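Local coordinates for radical SAM domain protein (Methanothrix thermoacetophila, PDB 6Y1X) that probably builds the carbide-containing iron-sulfur precursor (NifB-co) of the nitrogenase iron-molybdenum cofactor by radical S-adenosylmethionine chemistry, at residues A56-I61 with L116-T121; I139-L144 with I161-N166; V168-G173 with E188-A193; K215-L220 with N245-I250. All blocks are in the same frame, centred on the assembly; numbering follows the deposited sequence. Where two conformers were deposited one is given.

Overall arrangement
Contacts 2 and 4 are buried, and both lie in the six-stranded parallel sheet: strands 160-164 and 213-220 are neighbours, so Leu-165 and Asn-166 of contact 2 bond to Asn-217 and Val-219 of contact 4. Both combine strand pairing and apolar packing with polar side chains near one iron-sulfur cluster; Asn-142 reaches toward the other. Contact 1, partly buried like contact 3, joins a loop beside that second cluster to the start of helix 119-131 through an asparagine side chain; it touches contact 2 where Asn-60 meets Asn-142. Contact 3, farthest from the chain centre at about 19 Å, packs two helix starts without a hydrogen bond between them. Contacts 1 and 4 fall on opposite sides of that centre.

Contact 1. Residues A56-I61 with L116-T121; sequences APKCNI and LANEET. With SF4 (iron/sulfur cluster), chain D.
The flat carboxamide of Asn-118 is held between parts of the 56-61 loop, most closely at its OD1 end. Ala-56 lies over one face, its CA 3.5 Å from Asn-118 CG, with Pro-57 CD on the same side above OD1; on the other side the Lys-58 chain bends round the OD1 end, bringing CE over that oxygen. The amide's edge pairs with the backbone of Lys-58: OD1 of Asn-118 takes Lys-58 N at 3.0 Å in the carbonyl plane, on a lone pair, while its ND2 gives a bond of 2.8 Å to Lys-58 O. Glu-114 O is a further partner of ND2. A leucine here has neither group, and the Lys-58 N-H and carbonyl would probably be left without these mates. The bend in Lys-58 at chi3 (-71°) also brings CE to 3.5 Å from Ala-117 O. A second amide, that of Asn-60, turns a face to Ala-117 CB, 4.0 Å from its ND2, while its OD1 bonds to Asn-142. Just beyond the gripped residue, Cys-59 SG binds iron FE4 of the cluster at 2.3 Å. Cys-72 is a further ligand in this protein; with Cys-63 and Cys-66, Cys-59 forms the CX3CX2C motif that holds the [4Fe-4S] cluster in radical SAM enzymes.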
loop_
_atom_site.group_PDB
_atom_site.type_symbol
_atom_site.label_atom_id
_atom_site.label_comp_id
_atom_site.label_asym_id
_atom_site.label_seq_id
_atom_site.Cartn_x
_atom_site.Cartn_y
_atom_site.Cartn_z
ATOM N N ALA A 56 11.857 -3.318 5.557
ATOM C CA ALA A 56 11.630 -1.873 5.520
ATOM C C ALA A 56 11.061 -1.395 6.851
ATOM O O ALA A 56 9.880 -1.046 6.938
ATOM C CB ALA A 56 10.693 -1.499 4.371
ATOM N N PRO A 57 11.882 -1.351 7.912
ATOM C CA PRO A 57 11.332 -1.073 9.248
ATOM C C PRO A 57 10.956 0.381 9.492
ATOM O O PRO A 57 10.043 0.648 10.278
ATOM C CB PRO A 57 12.468 -1.509 10.182
ATOM C CG PRO A 57 13.707 -1.298 9.373
ATOM C CD PRO A 57 13.308 -1.723 7.977
ATOM N N LYS A 58 11.657 1.331 8.883
ATOM C CA LYS A 58 11.368 2.731 9.161
ATOM C C LYS A 58 10.084 3.162 8.461
ATOM O O LYS A 58 9.765 2.697 7.364
ATOM C CB LYS A 58 12.516 3.635 8.712
ATOM C CG LYS A 58 13.862 3.297 9.328
ATOM C CD LYS A 58 14.903 4.347 8.974
ATOM C CE LYS A 58 15.302 4.274 7.515
ATOM N NZ LYS A 58 16.444 5.188 7.227
ATOM N N CYS A 59 9.373 4.094 9.090
ATOM C CA CYS A 59 8.258 4.796 8.475
ATOM C C CYS A 59 8.486 6.298 8.539
ATOM O O CYS A 59 9.229 6.803 9.386
ATOM C CB CYS A 59 6.922 4.463 9.147
ATOM S SG CYS A 59 5.516 4.965 8.136
ATOM N N ASN A 60 7.833 7.011 7.624
ATOM C CA ASN A 60 7.987 8.454 7.511
ATOM C C ASN A 60 6.729 9.235 7.849
ATOM O O ASN A 60 6.732 10.462 7.723
ATOM C CB ASN A 60 8.474 8.830 6.105
ATOM C CG ASN A 60 7.647 8.194 5.001
ATOM O OD1 ASN A 60 6.648 7.518 5.255
ATOM N ND2 ASN A 60 8.064 8.416 3.762
ATOM N N ILE A 61 5.653 8.574 8.264
ATOM C CA ILE A 61 4.451 9.250 8.722
ATOM C C ILE A 61 3.976 8.554 9.992
ATOM O O ILE A 61 4.548 7.553 10.427
ATOM C CB ILE A 61 3.337 9.263 7.652
ATOM C CG1 ILE A 61 2.786 7.858 7.419
ATOM C CG2 ILE A 61 3.870 9.797 6.327
ATOM C CD1 ILE A 61 1.619 7.822 6.444
ATOM N N LEU A 116 9.164 2.666 0.874
ATOM C CA LEU A 116 9.977 3.636 0.146
ATOM C C LEU A 116 10.869 4.480 1.046
ATOM O O LEU A 116 11.728 5.199 0.530
ATOM C CB LEU A 116 9.092 4.554 -0.701
ATOM C CG LEU A 116 8.133 3.888 -1.692
ATOM C CD1 LEU A 116 7.406 4.930 -2.520
ATOM C CD2 LEU A 116 8.894 2.938 -2.595
ATOM N N ALA A 117 10.712 4.392 2.366
ATOM C CA ALA A 117 11.544 5.140 3.300
ATOM C C ALA A 117 12.783 4.363 3.722
ATOM O O ALA A 117 13.506 4.811 4.614
ATOM C CB ALA A 117 10.736 5.543 4.538
ATOM N N ASN A 118 13.039 3.210 3.109
ATOM C CA ASN A 118 14.132 2.336 3.514
ATOM C C ASN A 118 14.909 1.940 2.272
ATOM O O ASN A 118 14.335 1.359 1.345
ATOM C CB ASN A 118 13.608 1.077 4.216
ATOM C CG ASN A 118 12.927 1.378 5.528
ATOM O OD1 ASN A 118 13.521 1.236 6.591
ATOM N ND2 ASN A 118 11.644 1.727 5.463
ATOM N N GLU A 119 16.209 2.256 2.241
ATOM C CA GLU A 119 17.002 1.875 1.078
ATOM C C GLU A 119 17.022 0.365 0.887
ATOM O O GLU A 119 17.161 -0.111 -0.245
ATOM C CB GLU A 119 18.427 2.420 1.191
ATOM C CG GLU A 119 18.500 3.926 1.055
ATOM C CD GLU A 119 17.900 4.417 -0.257
ATOM O OE1 GLU A 119 17.198 5.453 -0.237
ATOM O OE2 GLU A 119 18.138 3.779 -1.309
ATOM N N GLU A 120 16.848 -0.401 1.968
ATOM C CA GLU A 120 16.892 -1.853 1.863
ATOM C C GLU A 120 15.786 -2.387 0.967
ATOM O O GLU A 120 15.923 -3.486 0.418
ATOM C CB GLU A 120 16.807 -2.499 3.248
ATOM C CG GLU A 120 18.038 -2.259 4.118
ATOM C CD GLU A 120 17.966 -0.952 4.893
ATOM O OE1 GLU A 120 17.021 -0.167 4.662
ATOM O OE2 GLU A 120 18.861 -0.708 5.731
ATOM N N THR A 121 14.688 -1.642 0.819
ATOM C CA THR A 121 13.630 -2.053 -0.099
ATOM C C THR A 121 14.170 -2.171 -1.515
ATOM O O THR A 121 13.924 -3.161 -2.215
ATOM C CB THR A 121 12.485 -1.038 -0.056
ATOM O OG1 THR A 121 11.906 -1.012 1.255
ATOM C CG2 THR A 121 11.424 -1.371 -1.089
HETATM FE FE1 SF4 D . 1.897 2.750 10.546
HETATM FE FE2 SF4 D . 0.857 4.417 8.704
HETATM FE FE3 SF4 D . 1.842 1.994 7.940
HETATM FE FE4 SF4 D . 3.531 3.978 8.747
HETATM S S1 SF4 D . 2.192 4.006 6.877
HETATM S S2 SF4 D . 3.621 1.771 9.382
HETATM S S3 SF4 D . 2.301 5.009 10.393
HETATM S S4 SF4 D . 0.016 2.356 9.284
HETATM O O HOH W 1 17.334 3.485 4.606
#

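Contact 2. Residues I139-L144 with I161-N166; sequences ISTNGL and ITVTLN. With SF4 (iron/sulfur cluster), chain C.
Ile-139 and Ile-161 lie side by side on the tightly packed face of two neighbouring parallel strands, with CD1 of Ile-139 3.8 Å from CG2 of Ile-161. A chi1 of 65° sets CG1 of Ile-139 between its backbone N and carbonyl carbon, which swings the chain end over to the other strand. Two residues on, the methyls of Thr-141 and Val-163 repeat the pairing (CG2 to CG2), and Leu-146, Ile-150 and Leu-153 of helix 146-156 cover this face. Thr-141 OG1 does not join the apolar layer: it accepts from Gly-143 N in an ST turn and also bonds to Glu-114. At Gly-143 the fit is close enough that a side-chain carbon would press on Val-163 CG1 and on the preceding carbonyl.

The face bearing Ser-140 and Thr-162 is looser and polar, though also buried. Its side chains do not meet closely; a water fills in, 2.5 Å from Ser-140 OG, 2.5 Å from Thr-164 OG1 and donating to Thr-141 O. Thr-162 OG1 bonds to Lys-215 NZ in one of that lysine's two conformers and stands 3.4 Å from sulfur S3 of the cluster, whose binding residues include Glu-75 and Cys-138. Between the faces run three backbone bonds, from Thr-162 N to Ile-139 O (2.8 Å), Thr-141 N to Thr-162 O (2.7 Å) and Thr-164 N to Thr-141 O (3.0 Å). Strand 136-141, helix 146-156 and strand 160-164 make up a beta-alpha-beta unit of the TIM-barrel-like radical SAM fold, with a cluster at its polar face.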
loop_
_atom_site.group_PDB
_atom_site.type_symbol
_atom_site.label_atom_id
_atom_site.label_comp_id
_atom_site.label_asym_id
_atom_site.label_seq_id
_atom_site.Cartn_x
_atom_site.Cartn_y
_atom_site.Cartn_z
ATOM N N ILE A 139 5.090 -3.455 -4.569
ATOM C CA ILE A 139 5.354 -2.682 -3.363
ATOM C C ILE A 139 4.069 -2.011 -2.913
ATOM O O ILE A 139 3.195 -1.682 -3.721
ATOM C CB ILE A 139 6.473 -1.619 -3.546
ATOM C CG1 ILE A 139 6.065 -0.535 -4.550
ATOM C CG2 ILE A 139 7.785 -2.248 -3.937
ATOM C CD1 ILE A 139 5.664 0.780 -3.901
ATOM N N SER A 140 3.982 -1.791 -1.607
ATOM C CA SER A 140 2.959 -0.985 -0.969
ATOM C C SER A 140 3.619 0.281 -0.439
ATOM O O SER A 140 4.801 0.274 -0.086
ATOM C CB SER A 140 2.282 -1.765 0.170
ATOM O OG SER A 140 1.467 -0.927 0.977
ATOM N N THR A 141 2.877 1.383 -0.434
ATOM C CA THR A 141 3.432 2.637 0.056
ATOM C C THR A 141 2.312 3.521 0.577
ATOM O O THR A 141 1.171 3.431 0.125
ATOM C CB THR A 141 4.222 3.379 -1.037
ATOM O OG1 THR A 141 4.732 4.620 -0.521
ATOM C CG2 THR A 141 3.349 3.663 -2.252
ATOM N N ASN A 142 2.649 4.380 1.536
ATOM C CA ASN A 142 1.731 5.446 1.906
ATOM C C ASN A 142 1.756 6.588 0.894
ATOM O O ASN A 142 0.945 7.514 1.001
ATOM C CB ASN A 142 2.021 5.939 3.331
ATOM C CG ASN A 142 3.425 6.516 3.498
ATOM O OD1 ASN A 142 3.973 7.154 2.602
ATOM N ND2 ASN A 142 4.009 6.281 4.661
ATOM N N GLY A 143 2.676 6.551 -0.073
ATOM C CA GLY A 143 2.676 7.490 -1.175
ATOM C C GLY A 143 3.535 8.718 -0.985
ATOM O O GLY A 143 3.777 9.438 -1.964
ATOM N N LEU A 144 3.989 8.999 0.241
ATOM C CA LEU A 144 4.724 10.239 0.480
ATOM C C LEU A 144 5.988 10.320 -0.369
ATOM O O LEU A 144 6.291 11.374 -0.936
ATOM C CB LEU A 144 5.076 10.377 1.960
ATOM C CG LEU A 144 5.836 11.664 2.299
ATOM C CD1 LEU A 144 5.026 12.920 1.982
ATOM C CD2 LEU A 144 6.262 11.649 3.761
ATOM N N ILE A 161 1.929 -1.491 -7.825
ATOM C CA ILE A 161 2.140 -0.565 -6.719
ATOM C C ILE A 161 0.823 -0.375 -5.987
ATOM O O ILE A 161 -0.214 -0.138 -6.613
ATOM C CB ILE A 161 2.683 0.797 -7.198
ATOM C CG1 ILE A 161 4.086 0.639 -7.789
ATOM C CG2 ILE A 161 2.710 1.796 -6.050
ATOM C CD1 ILE A 161 4.622 1.906 -8.414
ATOM N N THR A 162 0.856 -0.507 -4.667
ATOM C CA THR A 162 -0.296 -0.191 -3.842
ATOM C C THR A 162 -0.014 1.100 -3.094
ATOM O O THR A 162 1.021 1.226 -2.432
ATOM C CB THR A 162 -0.581 -1.320 -2.849
ATOM O OG1 THR A 162 -1.124 -2.444 -3.544
ATOM C CG2 THR A 162 -1.586 -0.860 -1.796
ATOM N N VAL A 163 -0.930 2.053 -3.194
ATOM C CA VAL A 163 -0.842 3.298 -2.446
ATOM C C VAL A 163 -2.028 3.324 -1.499
ATOM O O VAL A 163 -3.163 3.088 -1.925
ATOM C CB VAL A 163 -0.850 4.528 -3.374
ATOM C CG1 VAL A 163 -0.776 5.811 -2.562
ATOM C CG2 VAL A 163 0.276 4.442 -4.396
ATOM N N THR A 164 -1.783 3.637 -0.234
ATOM C CA THR A 164 -2.881 3.821 0.706
ATOM C C THR A 164 -3.280 5.290 0.692
ATOM O O THR A 164 -2.507 6.160 1.107
ATOM C CB THR A 164 -2.505 3.345 2.106
ATOM O OG1 THR A 164 -2.320 1.925 2.077
ATOM C CG2 THR A 164 -3.636 3.660 3.094
ATOM N N LEU A 165 -4.488 5.561 0.212
ATOM C CA LEU A 165 -4.994 6.915 0.026
ATOM C C LEU A 165 -6.289 7.019 0.815
ATOM O O LEU A 165 -7.308 6.439 0.425
ATOM C CB LEU A 165 -5.214 7.226 -1.453
ATOM C CG LEU A 165 -5.692 8.630 -1.819
ATOM C CD1 LEU A 165 -4.680 9.668 -1.377
ATOM C CD2 LEU A 165 -5.917 8.718 -3.312
ATOM N N ASN A 166 -6.239 7.728 1.940
ATOM C CA ASN A 166 -7.365 7.780 2.858
ATOM C C ASN A 166 -8.164 9.064 2.726
ATOM O O ASN A 166 -9.208 9.194 3.373
ATOM C CB ASN A 166 -6.873 7.629 4.300
ATOM C CG ASN A 166 -6.370 6.236 4.593
ATOM O OD1 ASN A 166 -6.875 5.256 4.044
ATOM N ND2 ASN A 166 -5.357 6.137 5.445
HETATM FE FE1 SF4 C . -0.102 -5.404 -1.262
HETATM FE FE2 SF4 C . -0.564 -7.821 -2.425
HETATM FE FE3 SF4 C . 1.579 -7.455 -0.789
HETATM FE FE4 SF4 C . 1.535 -6.285 -3.282
HETATM S S1 SF4 C . 1.587 -8.538 -2.819
HETATM S S2 SF4 C . 2.196 -5.300 -1.312
HETATM S S3 SF4 C . -0.699 -5.767 -3.454
HETATM S S4 SF4 C . -0.636 -7.360 -0.172
HETATM O O HOH W 2 -0.266 0.930 0.946
#

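Contact 3. Residues V168-G173 with E188-A193; sequences VDPTIG and EGLEAA
Pro-170 and Ala-193 bring the two backbones closest, their CA atoms 5.2 Å apart, where the short helix 170-173 meets the first turn of helix 189-209. Asp-169 sits at the N-cap of the short helix, and its carbonyl O takes the N-H of Gly-173 to close the turn. Gly-189 has a positive phi of 69°, which suits a glycine.

Across the gap, Ala-193 CB comes to 3.4 Å from Pro-170 O and 3.8 Å from Gly-173 C; Gly-173, with no side chain, lets the methyl come this close. Leu-190, with CG trans to its own N (chi1 -174°), sends CD1 to 4.0 Å from Pro-170 CB and 4.1 Å from Thr-171 CG2. Lys-194 and Leu-197 carry the packing on Pro-170 further along the long helix.

The hydroxyl of Thr-171 stays in its own helix. Asp-169 OD1 accepts Thr-171 N at 2.8 Å, nearly in line with the C-O bond, and Thr-171 OG1 at 2.5 Å from above the carboxylate plane. These two donors probably favour the ionised acid. The segments are thus joined by van der Waals packing, without a hydrogen bond: methyl and ring carbons against a helix turn, while the polar groups of Asp-169 and Thr-171 pair with each other.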
loop_
_atom_site.group_PDB
_atom_site.type_symbol
_atom_site.label_atom_id
_atom_site.label_comp_id
_atom_site.label_asym_id
_atom_site.label_seq_id
_atom_site.Cartn_x
_atom_site.Cartn_y
_atom_site.Cartn_z
ATOM N N VAL A 168 -8.681 12.620 -0.269
ATOM C CA VAL A 168 -8.282 13.535 -1.332
ATOM C C VAL A 168 -8.643 14.968 -0.974
ATOM O O VAL A 168 -8.518 15.872 -1.808
ATOM C CB VAL A 168 -8.871 13.138 -2.696
ATOM C CG1 VAL A 168 -8.298 11.799 -3.155
ATOM C CG2 VAL A 168 -10.394 13.096 -2.643
ATOM N N ASP A 169 -9.107 15.189 0.251
ATOM C CA ASP A 169 -9.318 16.509 0.823
ATOM C C ASP A 169 -8.391 16.620 2.024
ATOM O O ASP A 169 -8.527 15.831 2.975
ATOM C CB ASP A 169 -10.782 16.677 1.241
ATOM C CG ASP A 169 -11.085 18.041 1.844
ATOM O OD1 ASP A 169 -10.244 18.604 2.578
ATOM O OD2 ASP A 169 -12.198 18.547 1.589
ATOM N N PRO A 170 -7.452 17.572 2.047
ATOM C CA PRO A 170 -6.470 17.595 3.138
ATOM C C PRO A 170 -7.067 17.962 4.484
ATOM O O PRO A 170 -6.468 17.624 5.513
ATOM C CB PRO A 170 -5.458 18.648 2.674
ATOM C CG PRO A 170 -6.270 19.571 1.830
ATOM C CD PRO A 170 -7.243 18.681 1.100
ATOM N N THR A 171 -8.228 18.624 4.519
ATOM C CA THR A 171 -8.882 18.860 5.805
ATOM C C THR A 171 -9.366 17.556 6.420
ATOM O O THR A 171 -9.437 17.437 7.646
ATOM C CB THR A 171 -10.042 19.841 5.654
ATOM O OG1 THR A 171 -11.078 19.248 4.864
ATOM C CG2 THR A 171 -9.570 21.139 4.999
ATOM N N ILE A 172 -9.711 16.579 5.584
ATOM C CA ILE A 172 -9.985 15.235 6.078
ATOM C C ILE A 172 -8.681 14.503 6.372
ATOM O O ILE A 172 -8.573 13.788 7.375
ATOM C CB ILE A 172 -10.888 14.476 5.094
ATOM C CG1 ILE A 172 -12.249 15.187 5.030
ATOM C CG2 ILE A 172 -11.030 13.015 5.511
ATOM C CD1 ILE A 172 -13.207 14.632 4.010
ATOM N N GLY A 173 -7.685 14.645 5.492
ATOM C CA GLY A 173 -6.380 14.059 5.763
ATOM C C GLY A 173 -5.823 14.452 7.117
ATOM O O GLY A 173 -5.202 13.633 7.806
ATOM N N GLU A 188 3.171 18.810 10.973
ATOM C CA GLU A 188 1.922 18.393 11.593
ATOM C C GLU A 188 0.753 19.141 10.970
ATOM O O GLU A 188 0.926 20.105 10.220
ATOM C CB GLU A 188 1.941 18.637 13.111
ATOM C CG GLU A 188 2.983 17.824 13.867
ATOM C CD GLU A 188 2.915 18.044 15.371
ATOM O OE1 GLU A 188 3.884 17.681 16.071
ATOM O OE2 GLU A 188 1.895 18.584 15.852
ATOM N N GLY A 189 -0.454 18.694 11.313
ATOM C CA GLY A 189 -1.634 19.462 10.973
ATOM C C GLY A 189 -1.930 19.486 9.482
ATOM O O GLY A 189 -1.568 18.580 8.722
ATOM N N LEU A 190 -2.587 20.569 9.062
ATOM C CA LEU A 190 -3.027 20.692 7.677
ATOM C C LEU A 190 -1.841 20.721 6.722
ATOM O O LEU A 190 -1.912 20.164 5.621
ATOM C CB LEU A 190 -3.887 21.949 7.521
ATOM C CG LEU A 190 -4.575 22.199 6.181
ATOM C CD1 LEU A 190 -5.574 21.095 5.882
ATOM C CD2 LEU A 190 -5.261 23.547 6.184
ATOM N N GLU A 191 -0.746 21.381 7.118
ATOM C CA GLU A 191 0.448 21.411 6.276
ATOM C C GLU A 191 0.941 20.000 5.975
ATOM O O GLU A 191 1.261 19.671 4.827
ATOM C CB GLU A 191 1.557 22.230 6.944
ATOM C CG GLU A 191 2.806 22.363 6.081
ATOM C CD GLU A 191 3.795 23.404 6.590
ATOM O OE1 GLU A 191 3.738 23.761 7.788
ATOM O OE2 GLU A 191 4.645 23.853 5.791
ATOM N N ALA A 192 1.039 19.161 7.009
ATOM C CA ALA A 192 1.436 17.770 6.808
ATOM C C ALA A 192 0.485 17.056 5.856
ATOM O O ALA A 192 0.919 16.323 4.956
ATOM C CB ALA A 192 1.500 17.042 8.154
ATOM N N ALA A 193 -0.824 17.237 6.059
ATOM C CA ALA A 193 -1.810 16.578 5.205
ATOM C C ALA A 193 -1.704 17.042 3.757
ATOM O O ALA A 193 -1.883 16.243 2.829
ATOM C CB ALA A 193 -3.217 16.816 5.743
#

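Contact 4. Residues K215-L220 with N245-I250; sequences KVNTVL and NVMPLI
Asn-217 and Asn-245 face each other in the parallel pairing of strands 213-220 and 243-248, the last two strands of the radical SAM sheet, a partial TIM barrel; helix 229-239 makes the beta-alpha-beta crossover between them. Backbone bonds form a regular ladder: Asn-245 N to Val-216 O, Thr-218 N to Asn-245 O, Met-247 N to Thr-218 O (2.7 Å) and Leu-220 N to Met-247 O (2.6 Å). Leu-249 N adds a longer rung to Leu-220 O at 3.1 Å, past the end of the second strand.

Among polar side chains, the two asparagine amides stand nearly perpendicular, 83° apart. Asn-245 ND2 reaches Asn-217 OD1 at 3.0 Å from above its carbonyl plane, 61° out of it. In one of the two conformers of Lys-215, NZ bonds to this oxygen as well as to Thr-162, so the lysine's hold on Asn-217 is less certain. A leucine in place of Asn-217 would probably leave Asn-245 ND2 without this acceptor and free its amide to turn.

Apolar contacts divide between the faces. Leu-220 CB touches Val-246 CG1 on the face covered by helix 263-273. On the other, Val-219 CG1 lies over the backbone of Leu-249, 3.8 Å from its CA. Met-247, bent at chi3 (-63°), curls its CE back to 3.6 Å from Val-219 CG2 and 3.7 Å from Asn-217 CB.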
loop_
_atom_site.group_PDB
_atom_site.type_symbol
_atom_site.label_atom_id
_atom_site.label_comp_id
_atom_site.label_asym_id
_atom_site.label_seq_id
_atom_site.Cartn_x
_atom_site.Cartn_y
_atom_site.Cartn_z
ATOM N N LYS A 215 -2.952 -0.143 -7.404
ATOM C CA LYS A 215 -4.050 -0.441 -6.498
ATOM C C LYS A 215 -4.071 0.611 -5.399
ATOM O O LYS A 215 -3.021 0.989 -4.877
ATOM C CB LYS A 215 -3.890 -1.846 -5.912
ATOM C CG LYS A 215 -4.665 -2.133 -4.636
ATOM C CD LYS A 215 -4.674 -3.638 -4.373
ATOM C CE LYS A 215 -4.780 -3.967 -2.896
ATOM N NZ LYS A 215 -3.515 -3.664 -2.169
ATOM N N VAL A 216 -5.259 1.090 -5.050
ATOM C CA VAL A 216 -5.392 2.068 -3.979
ATOM C C VAL A 216 -6.144 1.411 -2.833
ATOM O O VAL A 216 -7.245 0.881 -3.026
ATOM C CB VAL A 216 -6.087 3.348 -4.458
ATOM C CG1 VAL A 216 -6.546 4.178 -3.258
ATOM C CG2 VAL A 216 -5.128 4.139 -5.328
ATOM N N ASN A 217 -5.532 1.411 -1.651
ATOM C CA ASN A 217 -6.212 1.038 -0.423
ATOM C C ASN A 217 -6.831 2.272 0.213
ATOM O O ASN A 217 -6.231 3.350 0.207
ATOM C CB ASN A 217 -5.236 0.420 0.580
ATOM C CG ASN A 217 -4.684 -0.912 0.131
ATOM O OD1 ASN A 217 -5.246 -1.588 -0.732
ATOM N ND2 ASN A 217 -3.581 -1.314 0.747
ATOM N N THR A 218 -8.012 2.103 0.799
ATOM C CA THR A 218 -8.604 3.141 1.634
ATOM C C THR A 218 -9.102 2.502 2.917
ATOM O O THR A 218 -9.869 1.534 2.871
ATOM C CB THR A 218 -9.764 3.860 0.935
ATOM O OG1 THR A 218 -9.292 4.506 -0.253
ATOM C CG2 THR A 218 -10.401 4.897 1.864
ATOM N N VAL A 219 -8.647 3.027 4.054
ATOM C CA VAL A 219 -9.141 2.581 5.353
ATOM C C VAL A 219 -10.453 3.308 5.593
ATOM O O VAL A 219 -10.496 4.542 5.586
ATOM C CB VAL A 219 -8.131 2.866 6.475
ATOM C CG1 VAL A 219 -8.647 2.331 7.805
ATOM C CG2 VAL A 219 -6.789 2.244 6.148
ATOM N N LEU A 220 -11.524 2.547 5.789
ATOM C CA LEU A 220 -12.842 3.132 6.000
ATOM C C LEU A 220 -12.989 3.493 7.472
ATOM O O LEU A 220 -13.140 2.613 8.322
ATOM C CB LEU A 220 -13.915 2.151 5.543
ATOM C CG LEU A 220 -15.347 2.671 5.468
ATOM C CD1 LEU A 220 -15.463 3.767 4.421
ATOM C CD2 LEU A 220 -16.272 1.509 5.146
ATOM N N ASN A 245 -9.320 -0.900 -3.034
ATOM C CA ASN A 245 -9.507 -1.844 -1.935
ATOM C C ASN A 245 -9.924 -1.059 -0.697
ATOM O O ASN A 245 -9.086 -0.445 -0.028
ATOM C CB ASN A 245 -8.226 -2.637 -1.697
ATOM C CG ASN A 245 -8.310 -3.531 -0.477
ATOM O OD1 ASN A 245 -9.386 -3.988 -0.102
ATOM N ND2 ASN A 245 -7.167 -3.777 0.155
ATOM N N VAL A 246 -11.210 -1.094 -0.377
ATOM C CA VAL A 246 -11.723 -0.418 0.807
ATOM C C VAL A 246 -11.659 -1.374 1.989
ATOM O O VAL A 246 -12.275 -2.444 1.969
ATOM C CB VAL A 246 -13.152 0.090 0.575
ATOM C CG1 VAL A 246 -13.649 0.839 1.797
ATOM C CG2 VAL A 246 -13.177 0.992 -0.651
ATOM N N MET A 247 -10.900 -0.994 3.011
ATOM C CA MET A 247 -10.639 -1.823 4.172
ATOM C C MET A 247 -11.311 -1.229 5.398
ATOM O O MET A 247 -11.178 -0.023 5.644
ATOM C CB MET A 247 -9.131 -1.947 4.420
ATOM C CG MET A 247 -8.312 -2.265 3.183
ATOM S SD MET A 247 -6.538 -2.239 3.526
ATOM C CE MET A 247 -6.302 -0.531 3.979
ATOM N N PRO A 248 -12.019 -2.026 6.196
ATOM C CA PRO A 248 -12.586 -1.498 7.441
ATOM C C PRO A 248 -11.487 -1.092 8.416
ATOM O O PRO A 248 -10.444 -1.743 8.513
ATOM C CB PRO A 248 -13.421 -2.671 7.972
ATOM C CG PRO A 248 -12.753 -3.881 7.406
ATOM C CD PRO A 248 -12.299 -3.464 6.026
ATOM N N LEU A 249 -11.709 0.031 9.099
ATOM C CA LEU A 249 -10.835 0.432 10.195
ATOM C C LEU A 249 -10.644 -0.705 11.189
ATOM O O LEU A 249 -11.601 -1.393 11.559
ATOM C CB LEU A 249 -11.416 1.654 10.916
ATOM C CG LEU A 249 -10.741 2.051 12.233
ATOM C CD1 LEU A 249 -9.356 2.631 11.978
ATOM C CD2 LEU A 249 -11.586 3.028 13.033
ATOM N N ILE A 250 -9.393 -0.922 11.582
ATOM C CA ILE A 250 -9.058 -1.721 12.757
ATOM C C ILE A 250 -8.819 -0.722 13.881
ATOM O O ILE A 250 -7.773 -0.059 13.897
ATOM C CB ILE A 250 -7.822 -2.605 12.521
ATOM C CG1 ILE A 250 -8.021 -3.512 11.305
ATOM C CG2 ILE A 250 -7.514 -3.436 13.765
ATOM C CD1 ILE A 250 -9.091 -4.556 11.503
#